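Local structure of 3-carboxy-cis,cis-muconate cycloisomerase (Pseudomonas putida, 1RE5) at residues D123-E126 with A127-K131; Q178-Q181 with E182-P185. The protein acts as a cycloisomerase of the mostly helical fumarase/aspartase-type lyase superfamily, whose members are typically homotetramers built around a bundle of long helices. One frame throughout, in Å; residues are numbered along the deposited sequence.

Interaction 1: D123-E126 with A127-K131; sequences DLIE and ADLGK
The carboxylate of Asp128 lies across the carbonyl oxygen of Leu124, one turn back on helix 106-142: Leu124 O sits under one face of the group, 3.5 Å from Asp128 CG. Lys131 serves the other face. Its NZ reaches Asp128 OD1, at the edge of the carboxylate, at 3.2 Å, from above its plane, 45° out of it, in a salt bridge three residues along the helix. What puts the carboxylate over the previous turn is the first torsion of Asp128, which sets CG beside the backbone N and anti to the carbonyl carbon (chi1 -68°).

Beneath the side chains runs the i to i+4 ladder of an alpha helix. Asp128 N binds Leu124 O at 2.9 Å with a nearly straight N-H...O angle of 170°, Leu129 N binds Ile125 O at 2.9 Å, and Gly130 N binds Glu126 O at 3.0 Å. Ala127 N to Asp123 O, at 3.2 Å, is the longest of the four.

On the buried side the contact is apolar. Ile125 CG2 meets Leu129 CD1 at 4.2 Å, and both side chains pack on Leu180 of helix 162-187. Helix 106-142 belongs to the central helical bundle, where Leu129 sits between helix 162-187 and Leu338 of helix 319-347.

Asp123 and Glu126, a turn apart, both turn their carboxylates to Arg184. The chemistry is therefore split by side: the Asp128-Lys131 ion pair, a shared arginine for the two other acids, and an aliphatic pair facing the neighbouring helices. The lysine and arginine probably favour the charged form of the acids they meet.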
loop_
_atom_site.group_PDB
_atom_site.type_symbol
_atom_site.label_atom_id
_atom_site.label_comp_id
_atom_site.label_asym_id
_atom_site.label_seq_id
_atom_site.Cartn_x
_atom_site.Cartn_y
_atom_site.Cartn_z
ATOM N N ASP D 123 -25.941 6.220 -2.076
ATOM C CA ASP D 123 -27.180 6.534 -1.371
ATOM C C ASP D 123 -27.207 5.979 0.052
ATOM O O ASP D 123 -27.668 6.664 0.964
ATOM C CB ASP D 123 -28.392 6.029 -2.178
ATOM C CG ASP D 123 -28.757 6.961 -3.351
ATOM O OD1 ASP D 123 -29.556 6.543 -4.224
ATOM O OD2 ASP D 123 -28.250 8.112 -3.394
ATOM N N LEU D 124 -26.720 4.755 0.248
ATOM C CA LEU D 124 -26.689 4.174 1.593
ATOM C C LEU D 124 -25.723 4.941 2.485
ATOM O O LEU D 124 -26.053 5.333 3.609
ATOM C CB LEU D 124 -26.233 2.718 1.565
ATOM C CG LEU D 124 -27.189 1.646 1.062
ATOM C CD1 LEU D 124 -26.678 0.281 1.524
ATOM C CD2 LEU D 124 -28.581 1.898 1.618
ATOM N N ILE D 125 -24.521 5.138 1.956
ATOM C CA ILE D 125 -23.457 5.827 2.647
ATOM C C ILE D 125 -23.860 7.218 3.078
ATOM O O ILE D 125 -23.555 7.625 4.195
ATOM C CB ILE D 125 -22.206 5.865 1.756
ATOM C CG1 ILE D 125 -21.667 4.436 1.631
ATOM C CG2 ILE D 125 -21.164 6.851 2.320
ATOM C CD1 ILE D 125 -20.449 4.312 0.777
ATOM N N GLU D 126 -24.555 7.946 2.211
ATOM C CA GLU D 126 -24.984 9.295 2.575
ATOM C C GLU D 126 -26.012 9.240 3.706
ATOM O O GLU D 126 -25.981 10.065 4.618
ATOM C CB GLU D 126 -25.570 10.034 1.368
ATOM C CG GLU D 126 -24.557 10.342 0.267
ATOM C CD GLU D 126 -25.065 11.390 -0.740
ATOM O OE1 GLU D 126 -26.182 11.214 -1.294
ATOM O OE2 GLU D 126 -24.342 12.389 -0.981
ATOM N N ALA D 127 -26.910 8.258 3.653
ATOM C CA ALA D 127 -27.935 8.109 4.683
ATOM C C ALA D 127 -27.255 7.868 6.017
ATOM O O ALA D 127 -27.423 8.647 6.962
ATOM C CB ALA D 127 -28.854 6.947 4.355
ATOM N N ASP D 128 -26.479 6.784 6.084
ATOM C CA ASP D 128 -25.752 6.429 7.301
ATOM C C ASP D 128 -24.890 7.578 7.833
ATOM O O ASP D 128 -24.882 7.831 9.035
ATOM C CB ASP D 128 -24.885 5.193 7.067
ATOM C CG ASP D 128 -25.710 3.935 6.854
ATOM O OD1 ASP D 128 -26.893 3.925 7.259
ATOM O OD2 ASP D 128 -25.174 2.950 6.299
ATOM N N LEU D 129 -24.166 8.266 6.952
ATOM C CA LEU D 129 -23.343 9.388 7.397
ATOM C C LEU D 129 -24.193 10.449 8.065
ATOM O O LEU D 129 -23.845 10.918 9.146
ATOM C CB LEU D 129 -22.584 10.040 6.242
ATOM C CG LEU D 129 -21.245 9.447 5.810
ATOM C CD1 LEU D 129 -20.659 10.314 4.719
ATOM C CD2 LEU D 129 -20.301 9.377 6.991
ATOM N N GLY D 130 -25.297 10.826 7.416
ATOM C CA GLY D 130 -26.181 11.840 7.970
ATOM C C GLY D 130 -26.750 11.387 9.302
ATOM O O GLY D 130 -26.826 12.149 10.267
ATOM N N LYS D 131 -27.154 10.127 9.367
ATOM C CA LYS D 131 -27.697 9.591 10.603
ATOM C C LYS D 131 -26.614 9.677 11.696
ATOM O O LYS D 131 -26.837 10.248 12.761
ATOM C CB LYS D 131 -28.142 8.147 10.373
ATOM C CG LYS D 131 -28.765 7.460 11.572
ATOM C CD LYS D 131 -29.099 6.004 11.240
ATOM C CE LYS D 131 -27.841 5.220 10.816
ATOM N NZ LYS D 131 -28.135 3.857 10.249
#

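Interaction 2: Q178-Q181 with E182-P185; sequences QRLQ and ELRP
Gln178 and Glu182 run side by side, one turn apart, near the C-terminal end of helix 162-187, one of the long helices of the superfamily's central bundle. Their side chains point the same way, with the amide and carboxylate planes 71° apart.

The backbone bonds follow the alpha pattern at first and then weaken. Glu182 N donates to Gln178 O at 3.0 Å and Leu183 N to Arg179 O at 3.1 Å. Arg184 N has two weak bonds, to Leu180 O at 3.2 Å and to Gln181 O at 3.4 Å, the second of them an i to i+3 contact. Pro185 follows with no N-H to give, and the helix is kinked there.

Apolar packing is carried by Leu180 and Leu183, which also lie alongside each other, CD1 of Leu180 to CD2 of Leu183 at 4.2 Å. The first torsion of Leu183 sets CG between the backbone N and the carbonyl carbon (chi1 71°), and the isobutyl group leans back over the carbonyls of Arg179 and Leu180. Both leucines rest on Val239 of helix 231-257; Leu180 also touches Leu122 of helix 106-142.

The charged groups look outward from the helix. Glu182 OE1 pairs with Arg186 of the second subunit, which probably offsets the repulsion where the two Glu182 carboxylates come near each other across the interface. Arg179 makes salt bridges to Asp231 and Glu235 of that same subunit. Arg184 turns to the acids Asp123 and Glu126 of helix 106-142.

At the kink, where an amide hydrogen would stand in an unbroken helix, Gln181 O instead faces the ring carbon CD of Pro185, 3.5 Å away.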
loop_
_atom_site.group_PDB
_atom_site.type_symbol
_atom_site.label_atom_id
_atom_site.label_comp_id
_atom_site.label_asym_id
_atom_site.label_seq_id
_atom_site.Cartn_x
_atom_site.Cartn_y
_atom_site.Cartn_z
ATOM N N GLN D 178 -19.802 16.589 2.416
ATOM C CA GLN D 178 -19.543 17.674 1.482
ATOM C C GLN D 178 -18.814 17.116 0.262
ATOM O O GLN D 178 -19.194 17.390 -0.867
ATOM C CB GLN D 178 -18.672 18.694 2.203
ATOM C CG GLN D 178 -18.491 20.046 1.590
ATOM C CD GLN D 178 -17.537 20.898 2.446
ATOM O OE1 GLN D 178 -17.708 21.015 3.681
ATOM N NE2 GLN D 178 -16.524 21.492 1.796
ATOM N N ARG D 179 -17.774 16.321 0.499
ATOM C CA ARG D 179 -16.983 15.728 -0.579
ATOM C C ARG D 179 -17.823 14.782 -1.433
ATOM O O ARG D 179 -17.739 14.797 -2.669
ATOM C CB ARG D 179 -15.777 14.983 0.006
ATOM C CG ARG D 179 -14.705 15.903 0.605
ATOM C CD ARG D 179 -13.686 15.127 1.449
ATOM N NE ARG D 179 -12.631 15.998 1.956
ATOM C CZ ARG D 179 -12.214 16.015 3.219
ATOM N NH1 ARG D 179 -12.756 15.200 4.113
ATOM N NH2 ARG D 179 -11.270 16.870 3.600
ATOM N N LEU D 180 -18.632 13.958 -0.769
ATOM C CA LEU D 180 -19.514 13.005 -1.447
ATOM C C LEU D 180 -20.496 13.750 -2.359
ATOM O O LEU D 180 -20.864 13.292 -3.435
ATOM C CB LEU D 180 -20.278 12.204 -0.390
ATOM C CG LEU D 180 -19.886 10.741 -0.160
ATOM C CD1 LEU D 180 -18.458 10.461 -0.622
ATOM C CD2 LEU D 180 -20.079 10.407 1.293
ATOM N N GLN D 181 -20.902 14.923 -1.908
ATOM C CA GLN D 181 -21.836 15.744 -2.651
ATOM C C GLN D 181 -21.158 16.303 -3.893
ATOM O O GLN D 181 -21.740 16.300 -4.976
ATOM C CB GLN D 181 -22.321 16.883 -1.751
ATOM C CG GLN D 181 -23.599 17.556 -2.182
ATOM C CD GLN D 181 -24.052 18.606 -1.181
ATOM O OE1 GLN D 181 -23.338 19.581 -0.908
ATOM N NE2 GLN D 181 -25.243 18.412 -0.625
ATOM N N GLU D 182 -19.923 16.767 -3.742
ATOM C CA GLU D 182 -19.206 17.353 -4.862
ATOM C C GLU D 182 -18.819 16.370 -5.948
ATOM O O GLU D 182 -18.696 16.756 -7.110
ATOM C CB GLU D 182 -17.952 18.062 -4.372
ATOM C CG GLU D 182 -18.218 19.088 -3.287
ATOM C CD GLU D 182 -16.944 19.735 -2.778
ATOM O OE1 GLU D 182 -15.891 19.057 -2.816
ATOM O OE2 GLU D 182 -16.999 20.907 -2.328
ATOM N N LEU D 183 -18.628 15.106 -5.587
ATOM C CA LEU D 183 -18.232 14.119 -6.579
ATOM C C LEU D 183 -19.424 13.426 -7.244
ATOM O O LEU D 183 -19.280 12.768 -8.282
ATOM C CB LEU D 183 -17.302 13.072 -5.943
ATOM C CG LEU D 183 -17.849 12.045 -4.945
ATOM C CD1 LEU D 183 -18.688 10.989 -5.641
ATOM C CD2 LEU D 183 -16.685 11.367 -4.266
ATOM N N ARG D 184 -20.601 13.572 -6.655
ATOM C CA ARG D 184 -21.782 12.922 -7.201
ATOM C C ARG D 184 -21.990 13.157 -8.708
ATOM O O ARG D 184 -22.116 12.204 -9.481
ATOM C CB ARG D 184 -23.017 13.362 -6.414
ATOM C CG ARG D 184 -24.280 12.645 -6.800
ATOM C CD ARG D 184 -25.158 12.388 -5.581
ATOM N NE ARG D 184 -26.177 11.391 -5.895
ATOM C CZ ARG D 184 -26.693 10.530 -5.022
ATOM N NH1 ARG D 184 -26.296 10.534 -3.754
ATOM N NH2 ARG D 184 -27.588 9.636 -5.427
ATOM N N PRO D 185 -22.008 14.427 -9.149
ATOM C CA PRO D 185 -22.208 14.728 -10.574
ATOM C C PRO D 185 -21.097 14.206 -11.474
ATOM O O PRO D 185 -21.290 13.997 -12.669
ATOM C CB PRO D 185 -22.265 16.249 -10.590
ATOM C CG PRO D 185 -21.302 16.617 -9.492
ATOM C CD PRO D 185 -21.715 15.660 -8.393
#

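Interaction 1 comes first along the chain, in helix 106-142; interaction 2 follows near the end of helix 162-187, after the small antiparallel sheet formed by strands 147-152, 155-157 and 159-161. Their centres are about 13 Å apart, and the two helices touch directly. Arg184 NH2 meets Asp123 OD2 and Arg184 NH1 meets Glu126 OE1, both at 2.6 Å, while Leu180 CD2 packs against Leu129 CD1 at 3.5 Å. One helix pair is thus joined by an ionic patch beside a hydrophobic seam. Segments 123-131 touch no other subunit, whereas 178-185 also meets the second one, placing this seam next to a subunit interface.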